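Epidermin leader peptide processing serine protease EpiP (Staphylococcus aureus subsp. aureus, PDB 3QFH) is a subtilisin-like serine endopeptidase that probably cuts the leader peptide from the precursor of the lantibiotic epidermin. Local coordinates at residues S24-N29 and E256-Q261; T201-F206 and I220-N225; N228-I233 and K388-L393. One frame throughout, in Å; residues are numbered along the deposited sequence.

Contact 1. Residues S24-N29 and E256-Q261; sequences SVEYKN and EYDALQ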
loop_
_atom_site.group_PDB
_atom_site.type_symbol
_atom_site.label_atom_id
_atom_site.label_comp_id
_atom_site.label_asym_id
_atom_site.label_seq_id
_atom_site.Cartn_x
_atom_site.Cartn_y
_atom_site.Cartn_z
ATOM N N SER A 24 4.142 -19.356 10.908
ATOM C CA SER A 24 2.884 -18.805 10.433
ATOM C C SER A 24 1.927 -19.978 10.320
ATOM O O SER A 24 2.258 -21.000 9.708
ATOM C CB SER A 24 3.067 -18.103 9.095
ATOM O OG SER A 24 3.871 -16.940 9.256
ATOM N N VAL A 25 0.746 -19.840 10.920
ATOM C CA VAL A 25 -0.214 -20.930 10.955
ATOM C C VAL A 25 -1.598 -20.524 10.491
ATOM O O VAL A 25 -2.141 -19.511 10.947
ATOM C CB VAL A 25 -0.328 -21.512 12.400
ATOM C CG1 VAL A 25 -1.309 -22.653 12.444
ATOM C CG2 VAL A 25 1.045 -21.990 12.892
ATOM N N GLU A 26 -2.162 -21.320 9.579
ATOM C CA GLU A 26 -3.516 -21.112 9.118
ATOM C C GLU A 26 -4.371 -22.183 9.763
ATOM O O GLU A 26 -4.126 -23.382 9.596
ATOM C CB GLU A 26 -3.605 -21.143 7.586
ATOM C CG GLU A 26 -5.011 -20.849 7.062
ATOM C CD GLU A 26 -5.044 -20.473 5.577
ATOM O OE1 GLU A 26 -3.970 -20.442 4.915
ATOM O OE2 GLU A 26 -6.157 -20.184 5.081
ATOM N N TYR A 27 -5.354 -21.753 10.537
ATOM C CA TYR A 27 -6.213 -22.679 11.262
ATOM C C TYR A 27 -7.633 -22.701 10.695
ATOM O O TYR A 27 -7.965 -21.935 9.797
ATOM C CB TYR A 27 -6.180 -22.397 12.769
ATOM C CG TYR A 27 -6.472 -20.973 13.221
ATOM C CD1 TYR A 27 -7.755 -20.580 13.568
ATOM C CD2 TYR A 27 -5.447 -20.054 13.378
ATOM C CE1 TYR A 27 -8.018 -19.297 14.020
ATOM C CE2 TYR A 27 -5.695 -18.769 13.816
ATOM C CZ TYR A 27 -6.985 -18.394 14.143
ATOM O OH TYR A 27 -7.240 -17.114 14.590
ATOM N N LYS A 28 -8.466 -23.599 11.199
ATOM C CA LYS A 28 -9.798 -23.773 10.619
ATOM C C LYS A 28 -10.955 -23.133 11.367
ATOM O O LYS A 28 -11.925 -22.729 10.749
ATOM C CB LYS A 28 -10.068 -25.270 10.417
ATOM C CG LYS A 28 -9.080 -25.908 9.442
ATOM C CD LYS A 28 -9.401 -27.366 9.111
ATOM C CE LYS A 28 -8.343 -27.940 8.161
ATOM N NZ LYS A 28 -8.639 -29.335 7.711
ATOM N N ASN A 29 -10.843 -23.020 12.682
ATOM C CA ASN A 29 -11.952 -22.536 13.495
ATOM C C ASN A 29 -11.476 -21.862 14.782
ATOM O O ASN A 29 -10.694 -22.432 15.542
ATOM C CB ASN A 29 -12.833 -23.749 13.825
ATOM C CG ASN A 29 -14.039 -23.405 14.685
ATOM O OD1 ASN A 29 -14.227 -23.982 15.757
ATOM N ND2 ASN A 29 -14.857 -22.467 14.223
ATOM N N GLU A 256 1.189 -16.721 4.573
ATOM C CA GLU A 256 1.208 -15.293 4.376
ATOM C C GLU A 256 0.441 -14.917 3.123
ATOM O O GLU A 256 -0.294 -13.951 3.123
ATOM C CB GLU A 256 2.638 -14.751 4.261
ATOM C CG GLU A 256 3.344 -14.496 5.562
ATOM C CD GLU A 256 3.806 -15.735 6.303
ATOM O OE1 GLU A 256 3.860 -16.850 5.710
ATOM O OE2 GLU A 256 4.152 -15.561 7.495
ATOM N N TYR A 257 0.657 -15.667 2.045
ATOM C CA TYR A 257 -0.020 -15.402 0.778
ATOM C C TYR A 257 -1.538 -15.425 1.002
ATOM O O TYR A 257 -2.256 -14.470 0.663
ATOM C CB TYR A 257 0.384 -16.431 -0.289
ATOM C CG TYR A 257 -0.215 -16.108 -1.631
ATOM C CD1 TYR A 257 0.501 -15.389 -2.574
ATOM C CD2 TYR A 257 -1.528 -16.475 -1.937
ATOM C CE1 TYR A 257 -0.065 -15.057 -3.804
ATOM C CE2 TYR A 257 -2.090 -16.160 -3.159
ATOM C CZ TYR A 257 -1.352 -15.445 -4.086
ATOM O OH TYR A 257 -1.912 -15.118 -5.295
ATOM N N ASP A 258 -2.008 -16.514 1.594
ATOM C CA ASP A 258 -3.421 -16.689 1.899
ATOM C C ASP A 258 -3.939 -15.600 2.806
ATOM O O ASP A 258 -5.030 -15.108 2.596
ATOM C CB ASP A 258 -3.666 -18.038 2.584
ATOM C CG ASP A 258 -3.476 -19.222 1.641
ATOM O OD1 ASP A 258 -3.412 -19.005 0.412
ATOM O OD2 ASP A 258 -3.404 -20.371 2.134
ATOM N N ALA A 259 -3.169 -15.250 3.830
ATOM C CA ALA A 259 -3.595 -14.230 4.786
ATOM C C ALA A 259 -3.822 -12.905 4.068
ATOM O O ALA A 259 -4.857 -12.251 4.260
ATOM C CB ALA A 259 -2.564 -14.052 5.887
ATOM N N LEU A 260 -2.857 -12.541 3.231
ATOM C CA LEU A 260 -2.913 -11.294 2.465
ATOM C C LEU A 260 -4.067 -11.259 1.443
ATOM O O LEU A 260 -4.799 -10.267 1.379
ATOM C CB LEU A 260 -1.565 -11.025 1.785
ATOM C CG LEU A 260 -1.407 -9.647 1.146
ATOM C CD1 LEU A 260 -1.800 -8.517 2.140
ATOM C CD2 LEU A 260 0.016 -9.463 0.652
ATOM N N GLN A 261 -4.231 -12.318 0.649
ATOM C CA GLN A 261 -5.329 -12.363 -0.319
ATOM C C GLN A 261 -6.664 -12.398 0.420
ATOM O O GLN A 261 -7.617 -11.770 -0.011
ATOM C CB GLN A 261 -5.234 -13.578 -1.253
ATOM C CG GLN A 261 -6.369 -13.648 -2.275
ATOM C CD GLN A 261 -6.339 -12.487 -3.248
ATOM O OE1 GLN A 261 -5.638 -12.532 -4.252
ATOM N NE2 GLN A 261 -7.094 -11.432 -2.947
HETATM O O HOH W 1 -6.060 -21.197 2.549
#

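Contact 2. Residues T201-F206 and I220-N225; sequences TMYRVF and IVQAAN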
loop_
_atom_site.group_PDB
_atom_site.type_symbol
_atom_site.label_atom_id
_atom_site.label_comp_id
_atom_site.label_asym_id
_atom_site.label_seq_id
_atom_site.Cartn_x
_atom_site.Cartn_y
_atom_site.Cartn_z
ATOM N N THR A 201 -6.415 7.856 7.800
ATOM C CA THR A 201 -6.193 7.057 8.972
ATOM C C THR A 201 -4.942 6.273 8.695
ATOM O O THR A 201 -4.852 5.596 7.674
ATOM C CB THR A 201 -7.354 6.078 9.211
ATOM O OG1 THR A 201 -8.590 6.793 9.221
ATOM C CG2 THR A 201 -7.190 5.378 10.523
ATOM N N MET A 202 -3.973 6.357 9.590
ATOM C CA MET A 202 -2.721 5.649 9.403
ATOM C C MET A 202 -2.774 4.345 10.168
ATOM O O MET A 202 -3.268 4.302 11.287
ATOM C CB MET A 202 -1.547 6.519 9.867
ATOM C CG MET A 202 -0.167 5.821 9.945
ATOM S SD MET A 202 0.447 5.170 8.389
ATOM C CE MET A 202 0.523 6.632 7.338
ATOM N N TYR A 203 -2.306 3.274 9.537
ATOM C CA TYR A 203 -2.180 1.983 10.201
ATOM C C TYR A 203 -0.712 1.631 10.146
ATOM O O TYR A 203 -0.179 1.305 9.087
ATOM C CB TYR A 203 -3.063 0.925 9.561
ATOM C CG TYR A 203 -4.534 1.246 9.785
ATOM C CD1 TYR A 203 -5.197 0.778 10.906
ATOM C CD2 TYR A 203 -5.241 2.061 8.896
ATOM C CE1 TYR A 203 -6.540 1.074 11.125
ATOM C CE2 TYR A 203 -6.561 2.373 9.117
ATOM C CZ TYR A 203 -7.205 1.872 10.238
ATOM O OH TYR A 203 -8.523 2.148 10.464
ATOM N N ARG A 204 -0.060 1.721 11.300
ATOM C CA ARG A 204 1.379 1.490 11.370
ATOM C C ARG A 204 1.735 0.011 11.460
ATOM O O ARG A 204 1.296 -0.690 12.359
ATOM C CB ARG A 204 2.011 2.264 12.531
ATOM C CG ARG A 204 3.536 2.127 12.556
ATOM C CD ARG A 204 4.190 3.124 13.514
ATOM N NE ARG A 204 3.968 2.800 14.922
ATOM C CZ ARG A 204 4.801 2.085 15.681
ATOM N NH1 ARG A 204 5.910 1.572 15.182
ATOM N NH2 ARG A 204 4.509 1.866 16.955
ATOM N N VAL A 205 2.549 -0.417 10.504
ATOM C CA VAL A 205 3.018 -1.787 10.379
ATOM C C VAL A 205 4.554 -1.876 10.353
ATOM O O VAL A 205 5.096 -2.915 10.047
ATOM C CB VAL A 205 2.388 -2.465 9.145
ATOM C CG1 VAL A 205 0.853 -2.454 9.299
ATOM C CG2 VAL A 205 2.811 -1.771 7.818
ATOM N N PHE A 206 5.239 -0.776 10.665
ATOM C CA PHE A 206 6.690 -0.781 10.774
ATOM C C PHE A 206 7.118 -0.128 12.063
ATOM O O PHE A 206 6.556 0.896 12.472
ATOM C CB PHE A 206 7.371 0.017 9.672
ATOM C CG PHE A 206 7.382 -0.641 8.328
ATOM C CD1 PHE A 206 8.453 -1.448 7.949
ATOM C CD2 PHE A 206 6.368 -0.396 7.411
ATOM C CE1 PHE A 206 8.487 -2.036 6.691
ATOM C CE2 PHE A 206 6.400 -0.978 6.147
ATOM C CZ PHE A 206 7.463 -1.799 5.790
ATOM N N ILE A 220 -5.100 -4.405 7.077
ATOM C CA ILE A 220 -6.126 -4.326 6.045
ATOM C C ILE A 220 -7.490 -4.641 6.656
ATOM O O ILE A 220 -8.468 -3.948 6.403
ATOM C CB ILE A 220 -5.837 -5.277 4.889
ATOM C CG1 ILE A 220 -4.564 -4.821 4.170
ATOM C CG2 ILE A 220 -7.026 -5.319 3.903
ATOM C CD1 ILE A 220 -4.144 -5.730 3.091
ATOM N N VAL A 221 -7.549 -5.688 7.460
ATOM C CA VAL A 221 -8.787 -6.048 8.157
ATOM C C VAL A 221 -9.235 -4.925 9.110
ATOM O O VAL A 221 -10.432 -4.589 9.193
ATOM C CB VAL A 221 -8.612 -7.383 8.934
ATOM C CG1 VAL A 221 -9.777 -7.627 9.864
ATOM C CG2 VAL A 221 -8.454 -8.567 7.946
ATOM N N GLN A 222 -8.289 -4.348 9.833
ATOM C CA GLN A 222 -8.624 -3.283 10.769
ATOM C C GLN A 222 -9.200 -2.057 10.037
ATOM O O GLN A 222 -10.215 -1.482 10.464
ATOM C CB GLN A 222 -7.389 -2.864 11.572
ATOM C CG GLN A 222 -7.707 -1.855 12.638
ATOM C CD GLN A 222 -8.631 -2.422 13.686
ATOM O OE1 GLN A 222 -8.323 -3.440 14.303
ATOM N NE2 GLN A 222 -9.773 -1.776 13.886
ATOM N N ALA A 223 -8.546 -1.682 8.943
ATOM C CA ALA A 223 -8.951 -0.534 8.121
ATOM C C ALA A 223 -10.366 -0.732 7.582
ATOM O O ALA A 223 -11.187 0.194 7.615
ATOM C CB ALA A 223 -7.973 -0.320 6.967
ATOM N N ALA A 224 -10.632 -1.936 7.089
ATOM C CA ALA A 224 -11.938 -2.285 6.565
ATOM C C ALA A 224 -12.976 -2.286 7.682
ATOM O O ALA A 224 -14.110 -1.843 7.476
ATOM C CB ALA A 224 -11.897 -3.636 5.859
ATOM N N ASN A 225 -12.610 -2.777 8.864
ATOM C CA ASN A 225 -13.555 -2.759 9.995
ATOM C C ASN A 225 -13.838 -1.349 10.490
ATOM O O ASN A 225 -14.916 -1.082 11.014
ATOM C CB ASN A 225 -13.076 -3.625 11.172
ATOM C CG ASN A 225 -13.232 -5.120 10.908
ATOM O OD1 ASN A 225 -13.958 -5.534 9.997
ATOM N ND2 ASN A 225 -12.545 -5.935 11.704
#

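Contact 3. Residues N228-I233 and K388-L393; sequences NQVINI and KVSGAL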
loop_
_atom_site.group_PDB
_atom_site.type_symbol
_atom_site.label_atom_id
_atom_site.label_comp_id
_atom_site.label_asym_id
_atom_site.label_seq_id
_atom_site.Cartn_x
_atom_site.Cartn_y
_atom_site.Cartn_z
ATOM N N ASN A 228 -12.995 2.540 6.524
ATOM C CA ASN A 228 -12.197 3.241 5.517
ATOM C C ASN A 228 -12.490 2.598 4.189
ATOM O O ASN A 228 -12.096 1.461 3.956
ATOM C CB ASN A 228 -10.710 3.084 5.800
ATOM C CG ASN A 228 -10.303 3.702 7.090
ATOM O OD1 ASN A 228 -10.211 4.921 7.202
ATOM N ND2 ASN A 228 -10.010 2.867 8.077
ATOM N N GLN A 229 -13.156 3.305 3.299
ATOM C CA GLN A 229 -13.509 2.708 2.019
ATOM C C GLN A 229 -12.382 2.651 1.008
ATOM O O GLN A 229 -12.511 1.962 0.009
ATOM C CB GLN A 229 -14.753 3.372 1.413
ATOM C CG GLN A 229 -16.051 2.906 2.065
ATOM C CD GLN A 229 -17.252 3.208 1.202
ATOM O OE1 GLN A 229 -17.600 4.362 0.994
ATOM N NE2 GLN A 229 -17.881 2.164 0.678
ATOM N N VAL A 230 -11.301 3.384 1.240
ATOM C CA VAL A 230 -10.117 3.301 0.372
ATOM C C VAL A 230 -8.927 2.933 1.260
ATOM O O VAL A 230 -8.678 3.581 2.258
ATOM C CB VAL A 230 -9.840 4.617 -0.394
ATOM C CG1 VAL A 230 -8.562 4.492 -1.266
ATOM C CG2 VAL A 230 -11.052 5.012 -1.242
ATOM N N ILE A 231 -8.193 1.896 0.878
ATOM C CA ILE A 231 -7.070 1.392 1.644
ATOM C C ILE A 231 -5.845 1.412 0.748
ATOM O O ILE A 231 -5.810 0.702 -0.267
ATOM C CB ILE A 231 -7.327 -0.060 2.139
ATOM C CG1 ILE A 231 -8.601 -0.132 2.983
ATOM C CG2 ILE A 231 -6.112 -0.554 2.939
ATOM C CD1 ILE A 231 -9.022 -1.574 3.430
ATOM N N ASN A 232 -4.851 2.213 1.131
ATOM C CA ASN A 232 -3.619 2.400 0.346
ATOM C C ASN A 232 -2.483 1.548 0.884
ATOM O O ASN A 232 -2.101 1.683 2.045
ATOM C CB ASN A 232 -3.229 3.890 0.381
ATOM C CG ASN A 232 -2.080 4.228 -0.527
ATOM O OD1 ASN A 232 -2.285 4.629 -1.679
ATOM N ND2 ASN A 232 -0.858 4.033 -0.043
ATOM N N ILE A 233 -1.952 0.670 0.042
ATOM C CA ILE A 233 -0.828 -0.197 0.423
ATOM C C ILE A 233 0.343 0.104 -0.504
ATOM O O ILE A 233 0.343 -0.243 -1.690
ATOM C CB ILE A 233 -1.190 -1.689 0.354
ATOM C CG1 ILE A 233 -2.520 -1.952 1.050
ATOM C CG2 ILE A 233 -0.115 -2.531 1.015
ATOM C CD1 ILE A 233 -2.978 -3.398 0.939
ATOM N N LYS A 388 -1.968 8.941 -4.890
ATOM C CA LYS A 388 -2.697 9.840 -5.796
ATOM C C LYS A 388 -3.987 9.181 -6.299
ATOM O O LYS A 388 -5.059 9.821 -6.374
ATOM C CB LYS A 388 -1.803 10.264 -6.975
ATOM C CG LYS A 388 -0.612 11.144 -6.589
ATOM C CD LYS A 388 0.124 11.628 -7.844
ATOM C CE LYS A 388 1.280 12.563 -7.504
ATOM N NZ LYS A 388 2.315 11.860 -6.724
ATOM N N VAL A 389 -3.880 7.889 -6.617
ATOM C CA VAL A 389 -5.007 7.093 -7.053
ATOM C C VAL A 389 -5.948 6.849 -5.882
ATOM O O VAL A 389 -7.174 6.936 -6.051
ATOM C CB VAL A 389 -4.566 5.764 -7.690
ATOM C CG1 VAL A 389 -5.769 4.855 -7.981
ATOM C CG2 VAL A 389 -3.741 6.028 -8.968
ATOM N N SER A 390 -5.409 6.545 -4.697
ATOM C CA SER A 390 -6.280 6.339 -3.522
ATOM C C SER A 390 -7.084 7.611 -3.244
ATOM O O SER A 390 -8.302 7.569 -2.996
ATOM C CB SER A 390 -5.489 5.965 -2.262
ATOM O OG SER A 390 -4.850 4.704 -2.386
ATOM N N GLY A 391 -6.399 8.742 -3.229
ATOM C CA GLY A 391 -7.071 10.025 -3.019
ATOM C C GLY A 391 -8.164 10.293 -4.038
ATOM O O GLY A 391 -9.253 10.752 -3.684
ATOM N N ALA A 392 -7.872 9.996 -5.309
ATOM C CA ALA A 392 -8.822 10.185 -6.396
ATOM C C ALA A 392 -10.089 9.351 -6.182
ATOM O O ALA A 392 -11.228 9.851 -6.367
ATOM C CB ALA A 392 -8.154 9.848 -7.768
ATOM N N LEU A 393 -9.915 8.088 -5.772
ATOM C CA LEU A 393 -11.078 7.226 -5.493
ATOM C C LEU A 393 -11.931 7.764 -4.359
ATOM O O LEU A 393 -13.172 7.627 -4.381
ATOM C CB LEU A 393 -10.632 5.806 -5.185
ATOM C CG LEU A 393 -10.163 4.988 -6.388
ATOM C CD1 LEU A 393 -9.348 3.799 -5.937
ATOM C CD2 LEU A 393 -11.376 4.540 -7.216
#

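Contact 1. Residues S24-N29 and E256-Q261
Glu26 on strand 20-27 and Asp258 on helix 254-269 bring two carboxylates close together: Glu26 OE1 lies 2.8 Å from Asp258 OD2, a distance between two acceptors that cannot count as a hydrogen bond if both groups are ionised. The two planes are turned 76° apart and the side chains cross at about a right angle. Glu26 OE1 also rests 3.4 Å from Asp258 CB, which shows the glutamate reaching over the base of the aspartate as well as its end. That reach comes from an extended chain, with CG anti to the backbone N (chi1 -177°).

A water probably eases the repulsion. It donates both its protons, one to Glu26 OE2 at 2.7 Å and one to Asp258 OD2 at 2.8 Å, bridging the two acids. Positive charge is also at hand: Lys262 forms a salt bridge with Glu26 OE2, while Lys254 makes a long, weak ion pair with Asp258 OD1. Such close acids may raise each other's pKa, so a shared proton is conceivable.

Ser24 and Glu256 meet two residues earlier on each segment, where the Glu256 chain bends at chi2 (74°) to bring its carboxylate to the serine. The modelled gap there is too short to trust. More secure partners lie outside: Ser24 OG bonds to Thr79 OG1, and Glu256 OE1 is hydrogen-bonded to Asn77 ND2.

Strand 20-27 belongs to the propeptide part of the chain, helix 254-269 to the subtilase part. Together with Leu214 of helix 213-225, which Ser24 and Ala259 also touch, this matches the subtilisin propeptide-protease interface, in which the sheet of the prodomain packs on two surface helices of the protease.

Contact 2. Residues T201-F206 and I220-N225
Tyr203 carries the whole contact from its strand, laying its ring against Gln222 and Ala223 of helix 213-225. The first interaction is CH-pi: Ala223 CB stands over one face of the ring, 4.2 Å from the centroid and 28° off the normal. Its displacement is toward the outer half, as Ala223 CB comes to 3.7 Å from Tyr203 CE2. The phenol then continues along the helix backbone, where Tyr203 OH is 3.6 Å from Ala223 CA. The small methyl of Ala223 is consistent with the ring lying close to the helix.

The second interaction is apolar and falls on the other ortho side of the hydroxyl. Gln222 CG approaches Tyr203 CE1 obliquely at 3.5 Å, its CB following at 4.1 Å from the same CE1. Here the glutamine chain first leaves anti to the backbone N (chi1 -175°) and then bends at chi2, so that its methylene touches the ring while the amide runs on past. The amide plane ends up only 20° from that of the ring.

Polar ends meet outside these segments. Asp226, just beyond the helix, accepts Tyr203 OH on OD2 and Gln222 NE2 on OD1, so a single carboxylate fixes both contacting side chains. Asn228 ND2 adds a weak hydrogen bond with Tyr203 OH.

Strand 200-204 lies between strands 126-130 and 149-150 in the parallel sheet, and Ala223 also touches Ala127 of the former while Gln222 touches Lys149 of the latter. Helix 213-225 thus spans this part of the sheet before the chain enters strand 230-233, the beta-alpha-beta crossover, with helix 254-269 packed beside it through Ile220 and Val221.

Contact 3. Residues N228-I233 and K388-L393
Val230 of strand 230-233 splits its two methyls between Ser390 and Leu393, one helical turn apart on helix 382-400. The apolar part of the contact follows from this fork. Val230 CG1, anti to the backbone N (chi1 178°), meets Ser390 CB at 3.6 Å, whereas Val230 CG2 reaches Leu393 CB at 4.0 Å. The Val230 and Leu393 side chains cross at about a right angle. The leucine offers its base and not its branched end, since CB is its only side-chain atom within 4.2 Å of Val230.

A methyl-to-carbonyl contact adds to this: Val230 CG1 sits 3.5 Å from Ser390 O.

The polar pair is Ser390 and Asn232, with Ser390 OG turned toward the strand and modelled 2.7 Å from Asn232 OD1. Asn232 leaves the strand with its CG anti to the backbone N (chi1 -173°), which carries its side chain along the helix surface toward Thr386 and Pro387. The CA atoms of Asn232 and Ser390 are 6.1 Å apart, the nearest pair between the two segments.

The backbones agree with the side-chain evidence. Strand and helix segments run antiparallel at 179°, with axes 8.5 Å apart at closest approach. Val230 and Asn232, two apart on the strand, both point toward the helix, while Ile231 and Ile233 point to the other face of the sheet.

Strand 230-233 is central in the parallel sheet, and Ser383, in the first turn of helix 382-400, is the probable nucleophile of a Ser-His-Asp triad with His177 and Asp130. A long buried helix with the active serine near its start, laid on the middle of the sheet, is a hallmark of the subtilisin fold.

Overall arrangement
All three contacts join a strand to a helix, and most of the touching residues are buried, all of them in contact 3. Contacts 2 and 3 lie about 10 Å and 9 Å from the centre of the chain and share the parallel sheet, occupying its opposite faces; Ile220 CD1 meets Ile233 CD1, and Asn228, through probable hydrogen bonds to Thr201 and Ala223, also links the two. Contact 1 lies about 19 Å out, where the propeptide sheet meets a helix of the protease, and adjoins contact 2 through Leu260 and Ile220. Chemistry follows place: acids, a water and lysines in contact 1, aromatic and methyl packing in contact 2, and aliphatic packing beside a serine-asparagine pair in contact 3.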